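Local coordinates for DMATS type aromatic prenyltransferase (Micromonospora olivasterospora, PDB 6ZRY), which probably transfers a dimethylallyl group to position 6 of the indole ring of tryptophan, acting as an ABBA-fold aromatic prenyltransferase, at residues A[259-264]-A[275-280]; A[170-175]-A[208-213]. One frame throughout, in Å; residues are numbered along the deposited sequence.

Interaction 1: A[259-264]-A[275-280]; sequences VGSYTF and SIYVPI
Y277 lays the edge of its ring along the backbone of strand 259-264, and its side chain can be followed atom by atom. CB starts beside V259, with Y277 CB 4.1 Å from V259 CB. The first torsion (chi1 -51°) sets CG beside the residue's own backbone N, which sends the ring back along the strand pair toward S261 and S275. Y277 CD1 then passes 3.3 Å from V259 O, which sits at the ring edge and near its plane, while V259 CG1 packs on the same ring atom. Next along the ring, Y277 CE1 skirts the side chain of S261 at 3.6 Å from S261 CB. At the tip, Y277 OH and S261 OG share a hydrogen bond of 2.8 Å. Four backbone bonds hold the strands in register, two at the pair V259-Y277 and two at S261-S275. Y277 N gives V259 O a bond of 2.8 Å, and S261 N reaches S275 O at 2.9 Å. Between these two hydrogen-bonded pairs, G260 and I276 form a non-hydrogen-bonded one, where G260 CA makes a CA-H...O contact with S275 O. I276 turns to the opposite face from Y277, although I276 CD1 swings back to within 3.5 Å of V259 O. Beyond these strands, Y277 meets the ring of Y213 and touches the bound tryptophan, while S275, I276 and Y277 also pack on strand 327-333. This is an antiparallel beta hairpin in the wall of the ABBA barrel, and the face carrying V259, S261 and Y277 borders the tryptophan pocket through Y277.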
loop_
_atom_site.group_PDB
_atom_site.type_symbol
_atom_site.label_atom_id
_atom_site.label_comp_id
_atom_site.label_asym_id
_atom_site.label_seq_id
_atom_site.Cartn_x
_atom_site.Cartn_y
_atom_site.Cartn_z
ATOM N N VAL A 259 7.741 -4.916 -6.061
ATOM C CA VAL A 259 7.676 -4.957 -4.594
ATOM C C VAL A 259 7.046 -6.267 -4.198
ATOM O O VAL A 259 6.060 -6.679 -4.812
ATOM C CB VAL A 259 6.931 -3.753 -4.020
ATOM C CG1 VAL A 259 6.738 -3.865 -2.533
ATOM C CG2 VAL A 259 7.634 -2.462 -4.362
ATOM N N GLY A 260 7.615 -6.906 -3.213
ATOM C CA GLY A 260 7.033 -8.098 -2.608
ATOM C C GLY A 260 6.687 -7.868 -1.174
ATOM O O GLY A 260 7.460 -7.178 -0.489
ATOM N N SER A 261 5.610 -8.464 -0.698
ATOM C CA SER A 261 5.268 -8.451 0.737
ATOM C C SER A 261 5.158 -9.877 1.265
ATOM O O SER A 261 4.796 -10.784 0.507
ATOM C CB SER A 261 4.051 -7.627 1.035
ATOM O OG SER A 261 2.887 -8.280 0.618
ATOM N N TYR A 262 5.585 -10.031 2.505
ATOM C CA TYR A 262 5.699 -11.291 3.244
ATOM C C TYR A 262 4.861 -11.189 4.490
ATOM O O TYR A 262 5.025 -10.236 5.240
ATOM C CB TYR A 262 7.177 -11.538 3.573
ATOM C CG TYR A 262 8.030 -11.671 2.344
ATOM C CD1 TYR A 262 8.565 -10.560 1.694
ATOM C CD2 TYR A 262 8.193 -12.907 1.758
ATOM C CE1 TYR A 262 9.294 -10.692 0.515
ATOM C CE2 TYR A 262 8.939 -13.067 0.604
ATOM C CZ TYR A 262 9.505 -11.966 -0.014
ATOM O OH TYR A 262 10.222 -12.178 -1.168
ATOM N N THR A 263 3.989 -12.138 4.718
ATOM C CA THR A 263 3.162 -12.203 5.924
ATOM C C THR A 263 3.821 -13.150 6.916
ATOM O O THR A 263 3.952 -14.332 6.591
ATOM C CB THR A 263 1.728 -12.607 5.599
ATOM O OG1 THR A 263 1.218 -11.648 4.682
ATOM C CG2 THR A 263 0.848 -12.607 6.818
ATOM N N PHE A 264 4.228 -12.612 8.062
ATOM C CA PHE A 264 4.867 -13.331 9.191
ATOM C C PHE A 264 3.813 -13.575 10.254
ATOM O O PHE A 264 3.097 -12.614 10.657
ATOM C CB PHE A 264 6.030 -12.538 9.782
ATOM C CG PHE A 264 7.099 -12.154 8.798
ATOM C CD1 PHE A 264 7.536 -13.052 7.833
ATOM C CD2 PHE A 264 7.683 -10.898 8.833
ATOM C CE1 PHE A 264 8.549 -12.709 6.942
ATOM C CE2 PHE A 264 8.684 -10.560 7.932
ATOM C CZ PHE A 264 9.104 -11.462 6.985
ATOM N N SER A 275 2.512 -11.343 -1.501
ATOM C CA SER A 275 1.950 -10.518 -2.598
ATOM C C SER A 275 3.076 -9.942 -3.430
ATOM O O SER A 275 4.092 -9.594 -2.867
ATOM C CB SER A 275 1.065 -9.429 -2.097
ATOM O OG SER A 275 -0.042 -9.988 -1.424
ATOM N N ILE A 276 2.871 -9.877 -4.725
ATOM C CA ILE A 276 3.733 -9.174 -5.700
ATOM C C ILE A 276 2.959 -7.936 -6.170
ATOM O O ILE A 276 1.739 -8.057 -6.461
ATOM C CB ILE A 276 4.162 -10.116 -6.855
ATOM C CG1 ILE A 276 5.048 -9.414 -7.880
ATOM C CG2 ILE A 276 2.985 -10.785 -7.549
ATOM C CD1 ILE A 276 6.390 -9.025 -7.386
ATOM N N TYR A 277 3.618 -6.796 -6.181
ATOM C CA TYR A 277 3.043 -5.495 -6.563
ATOM C C TYR A 277 3.791 -4.996 -7.768
ATOM O O TYR A 277 4.978 -4.687 -7.676
ATOM C CB TYR A 277 3.097 -4.483 -5.412
ATOM C CG TYR A 277 2.540 -4.975 -4.101
ATOM C CD1 TYR A 277 3.288 -5.820 -3.293
ATOM C CD2 TYR A 277 1.297 -4.591 -3.646
ATOM C CE1 TYR A 277 2.795 -6.314 -2.106
ATOM C CE2 TYR A 277 0.790 -5.050 -2.442
ATOM C CZ TYR A 277 1.546 -5.916 -1.666
ATOM O OH TYR A 277 1.077 -6.386 -0.469
ATOM N N VAL A 278 3.121 -4.975 -8.914
ATOM C CA VAL A 278 3.695 -4.428 -10.148
ATOM C C VAL A 278 3.257 -2.973 -10.273
ATOM O O VAL A 278 2.044 -2.695 -10.376
ATOM C CB VAL A 278 3.267 -5.240 -11.380
ATOM C CG1 VAL A 278 3.839 -4.660 -12.654
ATOM C CG2 VAL A 278 3.645 -6.712 -11.234
ATOM N N PRO A 279 4.215 -2.027 -10.391
ATOM C CA PRO A 279 3.893 -0.613 -10.633
ATOM C C PRO A 279 3.634 -0.416 -12.131
ATOM O O PRO A 279 4.452 0.189 -12.860
ATOM C CB PRO A 279 5.138 0.087 -10.128
ATOM C CG PRO A 279 6.252 -0.875 -10.511
ATOM C CD PRO A 279 5.669 -2.244 -10.282
ATOM N N ILE A 280 2.462 -0.888 -12.531
ATOM C CA ILE A 280 2.035 -1.042 -13.945
ATOM C C ILE A 280 2.115 0.289 -14.672
ATOM O O ILE A 280 2.430 0.274 -15.854
ATOM C CB ILE A 280 0.650 -1.682 -14.008
ATOM C CG1 ILE A 280 0.247 -1.949 -15.466
ATOM C CG2 ILE A 280 -0.382 -0.866 -13.264
ATOM C CD1 ILE A 280 -0.813 -2.963 -15.624
#

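Interaction 2: A[170-175]-A[208-213]; sequences LGLGAS and ARVKLY
The methyl of A208 and one branch of V210 are the bumps that L170 and L172 receive, at the point where the chain turns between helix 159-170 and helix 174-182. A208 CB nestles against the bend: L170 O comes in tightly at 3.2 Å from A208 CB, and L172 CD1 closes another side at 4.2 Å. Two residues on, V210 CG2 pushes between the ends of the two leucines, with L170 CD1 at 3.7 Å and L172 CD1 at 3.6 Å. L172 is thus shared: its CD1 touches both the A208 methyl and the V210 branch, while L172 CD2 lies 4.0 Å from A208 O. With V210 CG1 anti to the backbone N (chi1 173°), CG2 falls beside that N and is the branch that meets both leucines. L170 crosses V210 at about a right angle, whereas L172 approaches it obliquely. Between the two leucines, G171 has a positive phi of 85° and forms a Schellman motif at the helix end, and G173 then takes the N-cap position of the next helix. L167 extends the greasy patch, touching both L172 and V210, and F198 of the neighbouring strand 193-201 packs on L170 and V210. Just before the strand, A208 N is hydrogen-bonded to E266 OE1. The contact is apolar packing of the helix-to-helix turn on the start of strand 209-220, and it matches the outer helical layer laid against the beta barrel in the ABBA fold.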
loop_
_atom_site.group_PDB
_atom_site.type_symbol
_atom_site.label_atom_id
_atom_site.label_comp_id
_atom_site.label_asym_id
_atom_site.label_seq_id
_atom_site.Cartn_x
_atom_site.Cartn_y
_atom_site.Cartn_z
ATOM N N LEU A 170 7.884 -9.112 19.087
ATOM C CA LEU A 170 6.483 -9.521 18.846
ATOM C C LEU A 170 6.335 -11.036 18.952
ATOM O O LEU A 170 5.198 -11.495 18.904
ATOM C CB LEU A 170 6.059 -8.993 17.483
ATOM C CG LEU A 170 5.879 -7.479 17.427
ATOM C CD1 LEU A 170 5.631 -7.030 15.992
ATOM C CD2 LEU A 170 4.730 -7.038 18.331
ATOM N N GLY A 171 7.445 -11.785 19.090
ATOM C CA GLY A 171 7.426 -13.251 19.145
ATOM C C GLY A 171 7.446 -13.852 17.757
ATOM O O GLY A 171 7.069 -15.026 17.607
ATOM N N LEU A 172 7.900 -13.080 16.788
ATOM C CA LEU A 172 8.142 -13.488 15.404
ATOM C C LEU A 172 9.664 -13.533 15.222
ATOM O O LEU A 172 10.400 -13.428 16.259
ATOM C CB LEU A 172 7.447 -12.481 14.469
ATOM C CG LEU A 172 5.917 -12.398 14.638
ATOM C CD1 LEU A 172 5.314 -11.251 13.835
ATOM C CD2 LEU A 172 5.263 -13.722 14.253
ATOM N N GLY A 173 10.142 -13.682 14.018
ATOM C CA GLY A 173 11.580 -13.591 13.753
ATOM C C GLY A 173 12.080 -14.739 12.895
ATOM O O GLY A 173 12.977 -14.486 12.099
ATOM N N ALA A 174 11.521 -15.946 13.036
ATOM C CA ALA A 174 12.031 -17.159 12.343
ATOM C C ALA A 174 11.741 -17.042 10.842
ATOM O O ALA A 174 12.675 -17.294 10.031
ATOM C CB ALA A 174 11.447 -18.412 12.927
ATOM N N SER A 175 10.522 -16.637 10.450
ATOM C CA SER A 175 10.196 -16.463 9.002
ATOM C C SER A 175 11.062 -15.350 8.448
ATOM O O SER A 175 11.598 -15.478 7.305
ATOM C CB SER A 175 8.753 -16.215 8.780
ATOM O OG SER A 175 7.997 -17.326 9.219
ATOM N N ALA A 208 0.354 -12.424 17.000
ATOM C CA ALA A 208 1.210 -11.417 16.359
ATOM C C ALA A 208 1.242 -11.716 14.855
ATOM O O ALA A 208 1.334 -12.922 14.462
ATOM C CB ALA A 208 2.589 -11.435 16.984
ATOM N N ARG A 209 1.175 -10.680 14.051
ATOM C CA ARG A 209 1.190 -10.790 12.574
ATOM C C ARG A 209 1.777 -9.498 12.014
ATOM O O ARG A 209 1.402 -8.412 12.508
ATOM C CB ARG A 209 -0.230 -11.072 12.106
ATOM C CG ARG A 209 -0.443 -10.976 10.606
ATOM C CD ARG A 209 -1.899 -11.298 10.301
ATOM N NE ARG A 209 -1.990 -12.717 10.007
ATOM C CZ ARG A 209 -2.357 -13.232 8.839
ATOM N NH1 ARG A 209 -2.381 -14.546 8.681
ATOM N NH2 ARG A 209 -2.719 -12.438 7.841
ATOM N N VAL A 210 2.725 -9.613 11.107
ATOM C CA VAL A 210 3.395 -8.459 10.449
ATOM C C VAL A 210 3.439 -8.723 8.947
ATOM O O VAL A 210 3.700 -9.881 8.530
ATOM C CB VAL A 210 4.803 -8.238 11.000
ATOM C CG1 VAL A 210 5.565 -7.173 10.217
ATOM C CG2 VAL A 210 4.789 -7.929 12.494
ATOM N N LYS A 211 3.204 -7.690 8.160
ATOM C CA LYS A 211 3.421 -7.745 6.719
ATOM C C LYS A 211 4.641 -6.882 6.413
ATOM O O LYS A 211 4.593 -5.685 6.709
ATOM C CB LYS A 211 2.135 -7.305 6.047
ATOM C CG LYS A 211 1.927 -7.795 4.657
ATOM C CD LYS A 211 0.441 -7.738 4.288
ATOM C CE LYS A 211 0.185 -7.399 2.845
ATOM N NZ LYS A 211 -1.275 -7.411 2.543
ATOM N N LEU A 212 5.725 -7.503 5.937
ATOM C CA LEU A 212 6.957 -6.794 5.560
ATOM C C LEU A 212 7.007 -6.654 4.049
ATOM O O LEU A 212 6.886 -7.670 3.360
ATOM C CB LEU A 212 8.165 -7.565 6.086
ATOM C CG LEU A 212 9.519 -6.889 5.877
ATOM C CD1 LEU A 212 9.654 -5.628 6.709
ATOM C CD2 LEU A 212 10.648 -7.848 6.189
ATOM N N TYR A 213 7.267 -5.456 3.569
ATOM C CA TYR A 213 7.372 -5.177 2.123
ATOM C C TYR A 213 8.822 -4.910 1.762
ATOM O O TYR A 213 9.450 -4.069 2.463
ATOM C CB TYR A 213 6.544 -3.962 1.751
ATOM C CG TYR A 213 5.046 -4.080 1.845
ATOM C CD1 TYR A 213 4.398 -4.270 3.058
ATOM C CD2 TYR A 213 4.251 -3.848 0.725
ATOM C CE1 TYR A 213 3.019 -4.317 3.153
ATOM C CE2 TYR A 213 2.864 -3.883 0.808
ATOM C CZ TYR A 213 2.249 -4.113 2.030
ATOM O OH TYR A 213 0.890 -4.127 2.159
#

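Interactions 1 and 2 meet through neighbouring strands of one sheet, with their centres 16 Å apart. Y262 N to L212 O and F264 N to V210 O, both 2.8 Å and probably hydrogen bonds, join strand 258-265 to strand 209-220. On the helix-covered side, V210 and F264 both face outward, and F264 CD1 packs 3.5 Å from S175 CB. On the other face, Y277 OH lies 3.3 Å from Y213 CE2, and the Y277 side chain is about 4 Å from the bound tryptophan. Interaction 1 therefore borders the substrate pocket directly, whereas interaction 2 sits at the periphery, with L172 about 10 Å, side chain to side chain, from D269, which binds calcium in a structure of this protein, though no ion is bound here.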